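Local coordinates for protein beta-1,4-mannanase (Aplysia kurodai, PDB 3VUP) that probably hydrolyses internal beta-1,4-mannosidic linkages of mannan in the digestive fluid of the common sea hare, at residues S135-D138 with K139-P143; N121-D124 with G125-D129. One frame throughout, in Å; residues are numbered along the deposited sequence. Where two conformers were deposited one is given.

How the contacts relate
Contacts 1 and 2 lie on successive helices, 130-147 and 122-128, in the connection between the parallel barrel strands 105-112 and 157-161. Contact 2 comes first in the chain, and the two centres are about 14 Å apart, each about 19 Å from the centre of the chain. They meet where Tyr136 CB packs against Leu126 CD2 at 4.0 Å, and Trp111 joins them further, touching Leu123 and Leu126 of contact 2 and the Tyr136 ring of contact 1. The sulfate of contact 1 probably came from the crystallisation liquor. Both are local, within-helix contacts in the outer layer of a TIM barrel, one a widened turn and the other a salt-bridged one.

Contact 1 (S135-D138 with K139-P143); sequences SYID and KALKP. With SO4 (sulfate ion), chain H.
From Tyr136 to Lys142 the helix widens into a pi-type turn: Leu141 N bonds to Tyr136 O at 2.9 Å and Lys142 N to Ile137 O at 2.9 Å, both from a residue five positions on. Tyr136 O is gripped twice, since Ala140 N also donates to it at 3.0 Å through a more bent bond (142° at the hydrogen, against 169° for Leu141). Pro143 follows the widened turn and has no N-H to give; its CD lies against Asp138 O, and the helix kinks here. With CG anti to the backbone N (chi1 171°), the Tyr136 ring swings forward along the helix. Leu141 CB lies off-centre over one face in a CH-pi contact, 4.1 Å from the centroid, while Ala140 CB touches Tyr136 CE1 at 3.7 Å. Lys142 stretches out past Ile137, its CE 3.7 Å from Ile137 CG2, and its NZ donates to sulfate O4 at 2.6 Å. Gln134 and Lys251 also donate to that anion. Inward, Tyr136 OH is hydrogen-bonded to His64 and its ring meets Trp111 edge-to-face. Leu141 packs on Leu110 of strand 105-112, and Ile137 fits against Trp206 and Ala210 of helix 197-214.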
# COMPACT_ATOMS: atom_id res chain seq x y z
N SER A 135 20.25 -6.59 -4.50
CA SER A 135 20.23 -7.86 -3.77
C SER A 135 18.84 -8.19 -3.22
O SER A 135 18.42 -9.34 -3.25
CB SER A 135 21.32 -7.94 -2.69
OG SER A 135 21.02 -7.17 -1.54
N TYR A 136 18.13 -7.18 -2.72
CA TYR A 136 16.75 -7.41 -2.30
C TYR A 136 15.91 -7.91 -3.47
O TYR A 136 15.15 -8.89 -3.36
CB TYR A 136 16.10 -6.15 -1.69
CG TYR A 136 14.62 -6.37 -1.47
CD1 TYR A 136 14.18 -7.35 -0.59
CD2 TYR A 136 13.66 -5.65 -2.18
CE1 TYR A 136 12.84 -7.60 -0.39
CE2 TYR A 136 12.30 -5.89 -1.98
CZ TYR A 136 11.90 -6.87 -1.10
OH TYR A 136 10.56 -7.12 -0.94
N ILE A 137 16.03 -7.23 -4.60
CA ILE A 137 15.25 -7.56 -5.77
C ILE A 137 15.54 -8.98 -6.26
O ILE A 137 14.62 -9.76 -6.51
CB ILE A 137 15.48 -6.51 -6.85
CG1 ILE A 137 14.80 -5.21 -6.43
CG2 ILE A 137 14.97 -7.01 -8.20
CD1 ILE A 137 15.12 -4.03 -7.30
N ASP A 138 16.82 -9.32 -6.36
CA ASP A 138 17.21 -10.60 -6.93
C ASP A 138 17.03 -11.77 -5.96
O ASP A 138 16.62 -12.86 -6.36
CB ASP A 138 18.64 -10.55 -7.46
CG ASP A 138 18.77 -9.68 -8.69
OD1 ASP A 138 17.73 -9.40 -9.34
OD2 ASP A 138 19.90 -9.28 -9.03
N LYS A 139 17.34 -11.55 -4.69
CA LYS A 139 17.35 -12.64 -3.72
C LYS A 139 16.03 -12.84 -2.96
O LYS A 139 15.80 -13.91 -2.40
CB LYS A 139 18.49 -12.47 -2.72
CG LYS A 139 19.87 -12.61 -3.33
CD LYS A 139 20.19 -14.07 -3.62
CE LYS A 139 21.67 -14.29 -3.92
NZ LYS A 139 22.05 -15.72 -3.76
N ALA A 140 15.19 -11.81 -2.93
CA ALA A 140 13.94 -11.89 -2.17
C ALA A 140 12.69 -11.53 -2.98
O ALA A 140 11.76 -12.31 -3.03
CB ALA A 140 14.01 -11.05 -0.89
N LEU A 141 12.67 -10.34 -3.58
CA LEU A 141 11.43 -9.87 -4.21
C LEU A 141 11.04 -10.73 -5.41
O LEU A 141 9.90 -11.21 -5.48
CB LEU A 141 11.55 -8.40 -4.61
CG LEU A 141 10.29 -7.80 -5.24
CD1 LEU A 141 9.09 -7.86 -4.30
CD2 LEU A 141 10.58 -6.37 -5.64
N LYS A 142 11.95 -10.90 -6.36
CA LYS A 142 11.62 -11.71 -7.51
C LYS A 142 11.22 -13.15 -7.13
O LYS A 142 10.22 -13.66 -7.64
CB LYS A 142 12.71 -11.65 -8.60
CG LYS A 142 12.80 -10.30 -9.31
CD LYS A 142 13.94 -10.29 -10.32
CE LYS A 142 13.97 -9.02 -11.15
NZ LYS A 142 14.95 -9.14 -12.25
N PRO A 143 11.97 -13.81 -6.22
CA PRO A 143 11.50 -15.15 -5.83
C PRO A 143 10.09 -15.17 -5.22
O PRO A 143 9.31 -16.07 -5.52
CB PRO A 143 12.55 -15.59 -4.81
CG PRO A 143 13.81 -14.92 -5.30
CD PRO A 143 13.36 -13.57 -5.78
S SO4 H . 16.89 -6.20 -13.46
O1 SO4 H . 17.39 -6.09 -12.09
O2 SO4 H . 16.63 -4.87 -14.03
O3 SO4 H . 17.86 -6.89 -14.29
O4 SO4 H . 15.65 -6.98 -13.44

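Contact 2 (N121-D124 with G125-D129); sequences NRLD and GLIKD
The flat carboxylate of Asp124 meets the outstretched chain of Lys128, whose CD stands off to one side of the carboxylate plane while NZ reaches round to the oxygens. Lys128 NZ is nearer Asp124 OD1, at 3.3 Å, than OD2, at 3.7 Å, a salt bridge whose hydrogen bond is weak. Tyr195 OH also bonds to OD1, which would help to hold the carboxylate's rotation. With CG anti to its own N (chi1 -175°), Asp124 holds its acid out from the helix, and the extended Lys128 chain leans back a turn to meet it. The backbone has the same four-residue spacing, with Lys128 N bonded to Asp124 O at 2.9 Å and Gly125 N to Asn121 O at 3.0 Å. On the buried side Leu123 and Ile127 make the apolar counterpart, Leu123 CG lying 3.9 Å from Ile127 CD1. Asp118, just ahead of the helix, accepts from Leu123 N and Asp124 N, and at the far end Asp129 OD2 caps Lys132 N, so one short helix hands over directly to the next. Leu123, Leu126 and Ile127 all pack on Phe203 of helix 197-214, while Leu123 and Leu126 also reach Trp111 of strand 105-112, so that the short helix packs on both.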
# COMPACT_ATOMS: atom_id res chain seq x y z
N ASN A 121 19.88 -0.44 10.20
CA ASN A 121 19.81 0.41 9.01
C ASN A 121 19.61 -0.40 7.73
O ASN A 121 20.16 -0.10 6.67
CB ASN A 121 21.06 1.28 8.90
CG ASN A 121 21.30 2.10 10.15
OD1 ASN A 121 20.38 2.74 10.67
ND2 ASN A 121 22.52 2.07 10.66
N ARG A 122 18.80 -1.44 7.87
CA ARG A 122 18.57 -2.39 6.80
C ARG A 122 17.72 -1.80 5.67
O ARG A 122 18.07 -1.90 4.50
CB ARG A 122 17.88 -3.64 7.35
CG ARG A 122 18.77 -4.47 8.24
CD ARG A 122 17.99 -5.57 8.92
NE ARG A 122 18.87 -6.34 9.80
CZ ARG A 122 18.46 -7.20 10.71
NH1 ARG A 122 17.16 -7.43 10.89
NH2 ARG A 122 19.34 -7.85 11.46
N LEU A 123 16.62 -1.15 6.04
CA LEU A 123 15.81 -0.46 5.05
C LEU A 123 16.59 0.72 4.47
O LEU A 123 16.58 0.94 3.26
CB LEU A 123 14.49 0.01 5.65
CG LEU A 123 13.59 0.88 4.77
CD1 LEU A 123 13.29 0.19 3.44
CD2 LEU A 123 12.30 1.25 5.50
N ASP A 124 17.28 1.46 5.34
CA ASP A 124 18.07 2.60 4.93
C ASP A 124 19.05 2.24 3.80
O ASP A 124 19.18 2.98 2.81
CB ASP A 124 18.81 3.14 6.15
CG ASP A 124 19.58 4.41 5.85
OD1 ASP A 124 18.94 5.47 5.71
OD2 ASP A 124 20.83 4.36 5.79
N GLY A 125 19.72 1.10 3.93
CA GLY A 125 20.67 0.66 2.93
C GLY A 125 20.05 0.34 1.58
O GLY A 125 20.66 0.57 0.53
N LEU A 126 18.83 -0.20 1.60
CA LEU A 126 18.13 -0.48 0.35
C LEU A 126 17.73 0.81 -0.37
O LEU A 126 17.70 0.86 -1.60
CB LEU A 126 16.89 -1.32 0.60
CG LEU A 126 17.10 -2.68 1.26
CD1 LEU A 126 15.78 -3.42 1.31
CD2 LEU A 126 18.15 -3.50 0.52
N ILE A 127 17.42 1.84 0.40
CA ILE A 127 17.03 3.12 -0.18
C ILE A 127 18.25 3.87 -0.73
O ILE A 127 18.18 4.48 -1.80
CB ILE A 127 16.29 3.99 0.85
CG1 ILE A 127 14.96 3.32 1.23
CG2 ILE A 127 16.05 5.39 0.32
CD1 ILE A 127 14.30 3.92 2.46
N LYS A 128 19.36 3.81 -0.01
CA LYS A 128 20.52 4.61 -0.37
C LYS A 128 21.53 3.93 -1.30
O LYS A 128 22.21 4.61 -2.07
CB LYS A 128 21.23 5.13 0.88
CG LYS A 128 20.41 6.15 1.66
CD LYS A 128 21.17 6.67 2.87
CE LYS A 128 20.34 7.71 3.61
NZ LYS A 128 20.87 7.99 4.98
N ASP A 129 21.62 2.60 -1.24
CA ASP A 129 22.68 1.84 -1.91
C ASP A 129 22.08 0.95 -3.00
O ASP A 129 21.32 0.02 -2.71
CB ASP A 129 23.43 0.99 -0.86
CG ASP A 129 24.64 0.26 -1.42
OD1 ASP A 129 25.68 0.23 -0.71
OD2 ASP A 129 24.58 -0.32 -2.52